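Local coordinates for gamma-glutamylcyclotransferase (Homo sapiens, PDB 3CRY), which catalyses the formation of 5-oxoproline from gamma-glutamyl dipeptides as a homodimer and can induce cytochrome c release from mitochondria, at residues A[63-75]-A[125-139]. The protein carries 1 engineered substitution. Residues are numbered along the deposited sequence; the frame is centred on the assembly and turned at random.
Sequences TWHGGIATIFQSP and YLMTNYESAPPSPQY. With ACT (acetate ion), chain C.
Gly-67 runs close against Pro-135, CA atoms 4.4 Å apart, and its N donates to Pro-134 O. A water joins Gly-67 O to Ser-136 N. Ser-136 is the N-cap of helix 137-149: its OG accepts from Tyr-139 N and donates to Trp-64 O (2.8 Å). Tyr-139 turns the CD1 edge of its ring onto a face of Trp-64, an edge-to-face pair with the planes at 56°; Tyr-139 CD1 lies 3.3 Å from Trp-64 CD2. CG of Tyr-139 lies anti to the backbone N (chi1 -171°), and the ring reaches past Trp-64 to strand 68-74. There Ile-68 CG2 covers one face. Tyr-139 OH accepts from Ala-69 N (2.9 Å) and donates a very short bond to an acetate, probably from the crystallisation liquor, which Ser-24 OG also binds. Replacing Trp-64 by alanine would probably open a gap beside the Tyr-139 ring and leave it freer to shift. Farther along, Thr-70 OG1 takes a nearly straight bond from Met-127 N (168°), while its CG2 sits over the Tyr-130 ring. Tyr-130 OH bonds Asp-52 on strand 49-56. Tyr-139, like Ser-24, is an inferred substrate-binding residue, so the Trp-64, Ile-68 and Ala-69 contacts probably position one side of the substrate site in this gamma-glutamylcyclotransferase-family fold.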
loop_
_atom_site.group_PDB
_atom_site.type_symbol
_atom_site.label_atom_id
_atom_site.label_comp_id
_atom_site.label_asym_id
_atom_site.label_seq_id
_atom_site.Cartn_x
_atom_site.Cartn_y
_atom_site.Cartn_z
ATOM N N THR A 63 -4.106 -1.572 -22.533
ATOM C CA THR A 63 -5.474 -1.059 -22.585
ATOM C C THR A 63 -5.448 0.447 -22.879
ATOM O O THR A 63 -6.206 0.934 -23.705
ATOM C CB THR A 63 -6.208 -1.307 -21.253
ATOM O OG1 THR A 63 -6.373 -2.716 -21.083
ATOM C CG2 THR A 63 -7.598 -0.630 -21.225
ATOM N N TRP A 64 -4.556 1.158 -22.192
ATOM C CA TRP A 64 -4.563 2.619 -22.212
ATOM C C TRP A 64 -3.427 3.262 -23.030
ATOM O O TRP A 64 -3.524 4.424 -23.411
ATOM C CB TRP A 64 -4.544 3.136 -20.773
ATOM C CG TRP A 64 -5.806 2.766 -20.009
ATOM C CD1 TRP A 64 -5.917 1.870 -18.967
ATOM C CD2 TRP A 64 -7.122 3.285 -20.228
ATOM N NE1 TRP A 64 -7.220 1.816 -18.525
ATOM C CE2 TRP A 64 -7.979 2.677 -19.279
ATOM C CE3 TRP A 64 -7.660 4.222 -21.127
ATOM C CZ2 TRP A 64 -9.345 2.968 -19.215
ATOM C CZ3 TRP A 64 -9.023 4.523 -21.060
ATOM C CH2 TRP A 64 -9.850 3.901 -20.113
ATOM N N HIS A 65 -2.352 2.524 -23.274
ATOM C CA HIS A 65 -1.238 3.058 -24.071
ATOM C C HIS A 65 -0.569 4.329 -23.483
ATOM O O HIS A 65 -0.158 5.247 -24.210
ATOM C CB HIS A 65 -1.695 3.270 -25.535
ATOM C CG HIS A 65 -2.209 2.019 -26.191
ATOM N ND1 HIS A 65 -1.379 0.984 -26.555
ATOM C CD2 HIS A 65 -3.461 1.635 -26.540
ATOM C CE1 HIS A 65 -2.097 0.013 -27.097
ATOM N NE2 HIS A 65 -3.362 0.389 -27.110
ATOM N N GLY A 66 -0.462 4.364 -22.158
ATOM C CA GLY A 66 0.207 5.456 -21.447
ATOM C C GLY A 66 0.278 5.106 -19.973
ATOM O O GLY A 66 -0.183 4.029 -19.568
ATOM N N GLY A 67 0.835 6.012 -19.180
ATOM C CA GLY A 67 0.932 5.812 -17.714
ATOM C C GLY A 67 -0.462 5.732 -17.121
ATOM O O GLY A 67 -1.383 6.446 -17.550
ATOM N N ILE A 68 -0.641 4.852 -16.141
ATOM C CA ILE A 68 -1.952 4.780 -15.460
ATOM C C ILE A 68 -1.827 5.329 -14.027
ATOM O O ILE A 68 -0.699 5.579 -13.529
ATOM C CB ILE A 68 -2.600 3.379 -15.535
ATOM C CG1 ILE A 68 -1.701 2.313 -14.903
ATOM C CG2 ILE A 68 -2.945 3.014 -17.023
ATOM C CD1 ILE A 68 -2.344 0.899 -14.899
ATOM N N ALA A 69 -2.971 5.589 -13.395
ATOM C CA ALA A 69 -2.973 6.409 -12.192
ATOM C C ALA A 69 -2.446 5.668 -10.973
ATOM O O ALA A 69 -2.744 4.492 -10.778
ATOM C CB ALA A 69 -4.392 6.934 -11.896
ATOM N N THR A 70 -1.713 6.398 -10.146
ATOM C CA THR A 70 -1.295 5.902 -8.818
ATOM C C THR A 70 -1.244 7.065 -7.827
ATOM O O THR A 70 -1.391 8.232 -8.216
ATOM C CB THR A 70 0.051 5.131 -8.893
ATOM O OG1 THR A 70 0.335 4.513 -7.617
ATOM C CG2 THR A 70 1.221 6.096 -9.260
ATOM N N ILE A 71 -1.080 6.753 -6.548
ATOM C CA ILE A 71 -0.976 7.795 -5.500
ATOM C C ILE A 71 0.163 7.417 -4.572
ATOM O O ILE A 71 0.515 6.224 -4.442
ATOM C CB ILE A 71 -2.289 7.982 -4.694
ATOM C CG1 ILE A 71 -2.752 6.650 -4.057
ATOM C CG2 ILE A 71 -3.404 8.591 -5.603
ATOM C CD1 ILE A 71 -4.010 6.740 -3.154
ATOM N N PHE A 72 0.771 8.429 -3.963
ATOM C CA PHE A 72 1.825 8.163 -2.980
ATOM C C PHE A 72 1.789 9.200 -1.862
ATOM O O PHE A 72 1.243 10.293 -2.042
ATOM C CB PHE A 72 3.203 8.034 -3.647
ATOM C CG PHE A 72 3.713 9.305 -4.307
ATOM C CD1 PHE A 72 4.279 10.335 -3.543
ATOM C CD2 PHE A 72 3.674 9.443 -5.700
ATOM C CE1 PHE A 72 4.775 11.495 -4.163
ATOM C CE2 PHE A 72 4.171 10.594 -6.328
ATOM C CZ PHE A 72 4.718 11.617 -5.568
ATOM N N GLN A 73 2.311 8.839 -0.692
ATOM C CA GLN A 73 2.247 9.755 0.459
ATOM C C GLN A 73 3.111 11.004 0.268
ATOM O O GLN A 73 4.294 10.921 -0.113
ATOM C CB GLN A 73 2.586 8.987 1.744
ATOM C CG GLN A 73 1.464 8.028 2.117
ATOM C CD GLN A 73 1.897 6.979 3.087
ATOM O OE1 GLN A 73 2.847 6.228 2.817
ATOM N NE2 GLN A 73 1.197 6.906 4.228
ATOM N N SER A 74 2.499 12.159 0.511
ATOM C CA SER A 74 3.133 13.460 0.277
ATOM C C SER A 74 2.472 14.507 1.183
ATOM O O SER A 74 1.366 14.983 0.885
ATOM C CB SER A 74 2.976 13.841 -1.205
ATOM O OG SER A 74 3.740 14.992 -1.552
ATOM N N PRO A 75 3.111 14.839 2.322
ATOM C CA PRO A 75 2.480 15.772 3.262
ATOM C C PRO A 75 2.082 17.092 2.604
ATOM O O PRO A 75 2.898 17.687 1.907
ATOM C CB PRO A 75 3.588 16.042 4.292
ATOM C CG PRO A 75 4.417 14.788 4.274
ATOM C CD PRO A 75 4.408 14.336 2.823
ATOM N N TYR A 125 -6.123 1.207 -3.991
ATOM C CA TYR A 125 -4.989 0.550 -4.662
ATOM C C TYR A 125 -3.953 1.586 -4.989
ATOM O O TYR A 125 -4.304 2.723 -5.318
ATOM C CB TYR A 125 -5.431 -0.102 -5.982
ATOM C CG TYR A 125 -6.483 -1.171 -5.770
ATOM C CD1 TYR A 125 -6.108 -2.498 -5.542
ATOM C CD2 TYR A 125 -7.844 -0.842 -5.755
ATOM C CE1 TYR A 125 -7.072 -3.488 -5.324
ATOM C CE2 TYR A 125 -8.815 -1.825 -5.535
ATOM C CZ TYR A 125 -8.411 -3.139 -5.318
ATOM O OH TYR A 125 -9.365 -4.092 -5.099
ATOM N N LEU A 126 -2.680 1.194 -4.893
ATOM C CA LEU A 126 -1.609 2.018 -5.466
ATOM C C LEU A 126 -0.432 1.172 -5.959
ATOM O O LEU A 126 -0.312 -0.011 -5.595
ATOM C CB LEU A 126 -1.184 3.114 -4.475
ATOM C CG LEU A 126 -0.646 2.642 -3.103
ATOM C CD1 LEU A 126 0.734 2.000 -3.176
ATOM C CD2 LEU A 126 -0.633 3.846 -2.134
ATOM N N MET A 127 0.415 1.757 -6.813
ATOM C CA MET A 127 1.578 1.032 -7.356
ATOM C C MET A 127 2.736 1.105 -6.358
ATOM O O MET A 127 2.940 2.150 -5.730
ATOM C CB MET A 127 2.034 1.685 -8.657
ATOM C CG MET A 127 1.018 1.643 -9.753
ATOM S SD MET A 127 1.674 2.551 -11.200
ATOM C CE MET A 127 0.219 2.482 -12.224
ATOM N N THR A 128 3.502 0.023 -6.229
ATOM C CA THR A 128 4.680 0.029 -5.355
ATOM C C THR A 128 6.013 -0.007 -6.100
ATOM O O THR A 128 7.072 0.213 -5.486
ATOM C CB THR A 128 4.672 -1.156 -4.356
ATOM O OG1 THR A 128 4.781 -2.393 -5.074
ATOM C CG2 THR A 128 3.386 -1.181 -3.526
ATOM N N ASN A 129 5.959 -0.282 -7.407
ATOM C CA ASN A 129 7.157 -0.404 -8.209
ATOM C C ASN A 129 6.789 0.052 -9.609
ATOM O O ASN A 129 6.170 -0.690 -10.367
ATOM C CB ASN A 129 7.638 -1.881 -8.207
ATOM C CG ASN A 129 8.964 -2.066 -8.917
ATOM O OD1 ASN A 129 9.484 -1.128 -9.542
ATOM N ND2 ASN A 129 9.524 -3.269 -8.839
ATOM N N TYR A 130 7.100 1.308 -9.927
ATOM C CA TYR A 130 6.716 1.832 -11.253
ATOM C C TYR A 130 7.658 2.900 -11.769
ATOM O O TYR A 130 8.440 3.457 -11.008
ATOM C CB TYR A 130 5.278 2.396 -11.218
ATOM C CG TYR A 130 5.108 3.729 -10.474
ATOM C CD1 TYR A 130 4.988 3.783 -9.074
ATOM C CD2 TYR A 130 5.051 4.935 -11.177
ATOM C CE1 TYR A 130 4.824 5.024 -8.398
ATOM C CE2 TYR A 130 4.901 6.173 -10.512
ATOM C CZ TYR A 130 4.792 6.209 -9.125
ATOM O OH TYR A 130 4.624 7.433 -8.490
ATOM N N GLU A 131 7.551 3.187 -13.070
ATOM C CA GLU A 131 8.292 4.292 -13.709
ATOM C C GLU A 131 7.288 5.374 -14.126
ATOM O O GLU A 131 6.317 5.065 -14.822
ATOM C CB GLU A 131 9.081 3.773 -14.920
ATOM C CG GLU A 131 10.291 2.871 -14.557
ATOM C CD GLU A 131 10.769 1.957 -15.704
ATOM O OE1 GLU A 131 10.361 2.156 -16.877
ATOM O OE2 GLU A 131 11.569 1.032 -15.427
ATOM N N SER A 132 7.506 6.615 -13.669
ATOM C CA SER A 132 6.589 7.708 -13.955
ATOM C C SER A 132 6.496 7.925 -15.469
ATOM O O SER A 132 7.509 7.883 -16.172
ATOM C CB SER A 132 7.029 8.980 -13.238
ATOM O OG SER A 132 5.956 9.895 -13.141
ATOM N N ALA A 133 5.271 8.120 -15.971
ATOM C CA ALA A 133 5.029 8.305 -17.414
ATOM C C ALA A 133 3.659 8.932 -17.632
ATOM O O ALA A 133 2.684 8.545 -16.968
ATOM C CB ALA A 133 5.133 6.999 -18.173
ATOM N N PRO A 134 3.575 9.888 -18.580
ATOM C CA PRO A 134 2.296 10.573 -18.800
ATOM C C PRO A 134 1.168 9.663 -19.298
ATOM O O PRO A 134 1.420 8.700 -20.044
ATOM C CB PRO A 134 2.614 11.651 -19.850
ATOM C CG PRO A 134 4.077 11.621 -20.072
ATOM C CD PRO A 134 4.662 10.383 -19.451
ATOM N N PRO A 135 -0.084 9.995 -18.919
ATOM C CA PRO A 135 -1.220 9.205 -19.390
ATOM C C PRO A 135 -1.508 9.480 -20.870
ATOM O O PRO A 135 -1.121 10.541 -21.395
ATOM C CB PRO A 135 -2.394 9.733 -18.543
ATOM C CG PRO A 135 -2.004 11.195 -18.235
ATOM C CD PRO A 135 -0.497 11.135 -18.063
ATOM N N SER A 136 -2.162 8.528 -21.530
ATOM C CA SER A 136 -2.670 8.776 -22.896
ATOM C C SER A 136 -3.804 9.822 -22.894
ATOM O O SER A 136 -4.478 10.026 -21.881
ATOM C CB SER A 136 -3.173 7.474 -23.530
ATOM O OG SER A 136 -4.333 7.035 -22.834
ATOM N N PRO A 137 -4.017 10.505 -24.035
ATOM C CA PRO A 137 -5.184 11.389 -24.093
ATOM C C PRO A 137 -6.504 10.697 -23.740
ATOM O O PRO A 137 -7.340 11.286 -23.040
ATOM C CB PRO A 137 -5.170 11.903 -25.552
ATOM C CG PRO A 137 -3.674 11.881 -25.914
ATOM C CD PRO A 137 -3.172 10.593 -25.247
ATOM N N GLN A 138 -6.686 9.463 -24.197
ATOM C CA GLN A 138 -7.914 8.716 -23.918
ATOM C C GLN A 138 -8.124 8.473 -22.417
ATOM O O GLN A 138 -9.227 8.698 -21.877
ATOM C CB GLN A 138 -7.928 7.420 -24.729
ATOM C CG GLN A 138 -7.858 7.671 -26.276
ATOM C CD GLN A 138 -6.414 7.744 -26.816
ATOM O OE1 GLN A 138 -5.474 7.936 -26.060
ATOM N NE2 GLN A 138 -6.247 7.547 -28.136
ATOM N N TYR A 139 -7.058 8.076 -21.739
ATOM C CA TYR A 139 -7.147 7.842 -20.292
ATOM C C TYR A 139 -7.415 9.143 -19.541
ATOM O O TYR A 139 -8.293 9.194 -18.667
ATOM C CB TYR A 139 -5.860 7.181 -19.819
ATOM C CG TYR A 139 -5.843 6.680 -18.399
ATOM C CD1 TYR A 139 -6.679 5.634 -17.990
ATOM C CD2 TYR A 139 -4.915 7.206 -17.483
ATOM C CE1 TYR A 139 -6.616 5.135 -16.685
ATOM C CE2 TYR A 139 -4.848 6.729 -16.177
ATOM C CZ TYR A 139 -5.708 5.677 -15.790
ATOM O OH TYR A 139 -5.654 5.179 -14.497
HETATM C C ACT C . -7.340 2.633 -13.004
HETATM O O ACT C . -7.478 3.723 -13.617
HETATM O OXT ACT C . -8.257 2.344 -12.184
HETATM C CH3 ACT C . -6.160 1.714 -13.215
HETATM O O HOH W 1 -2.718 6.142 -20.000
HETATM O O HOH W 2 2.307 4.905 -5.976
#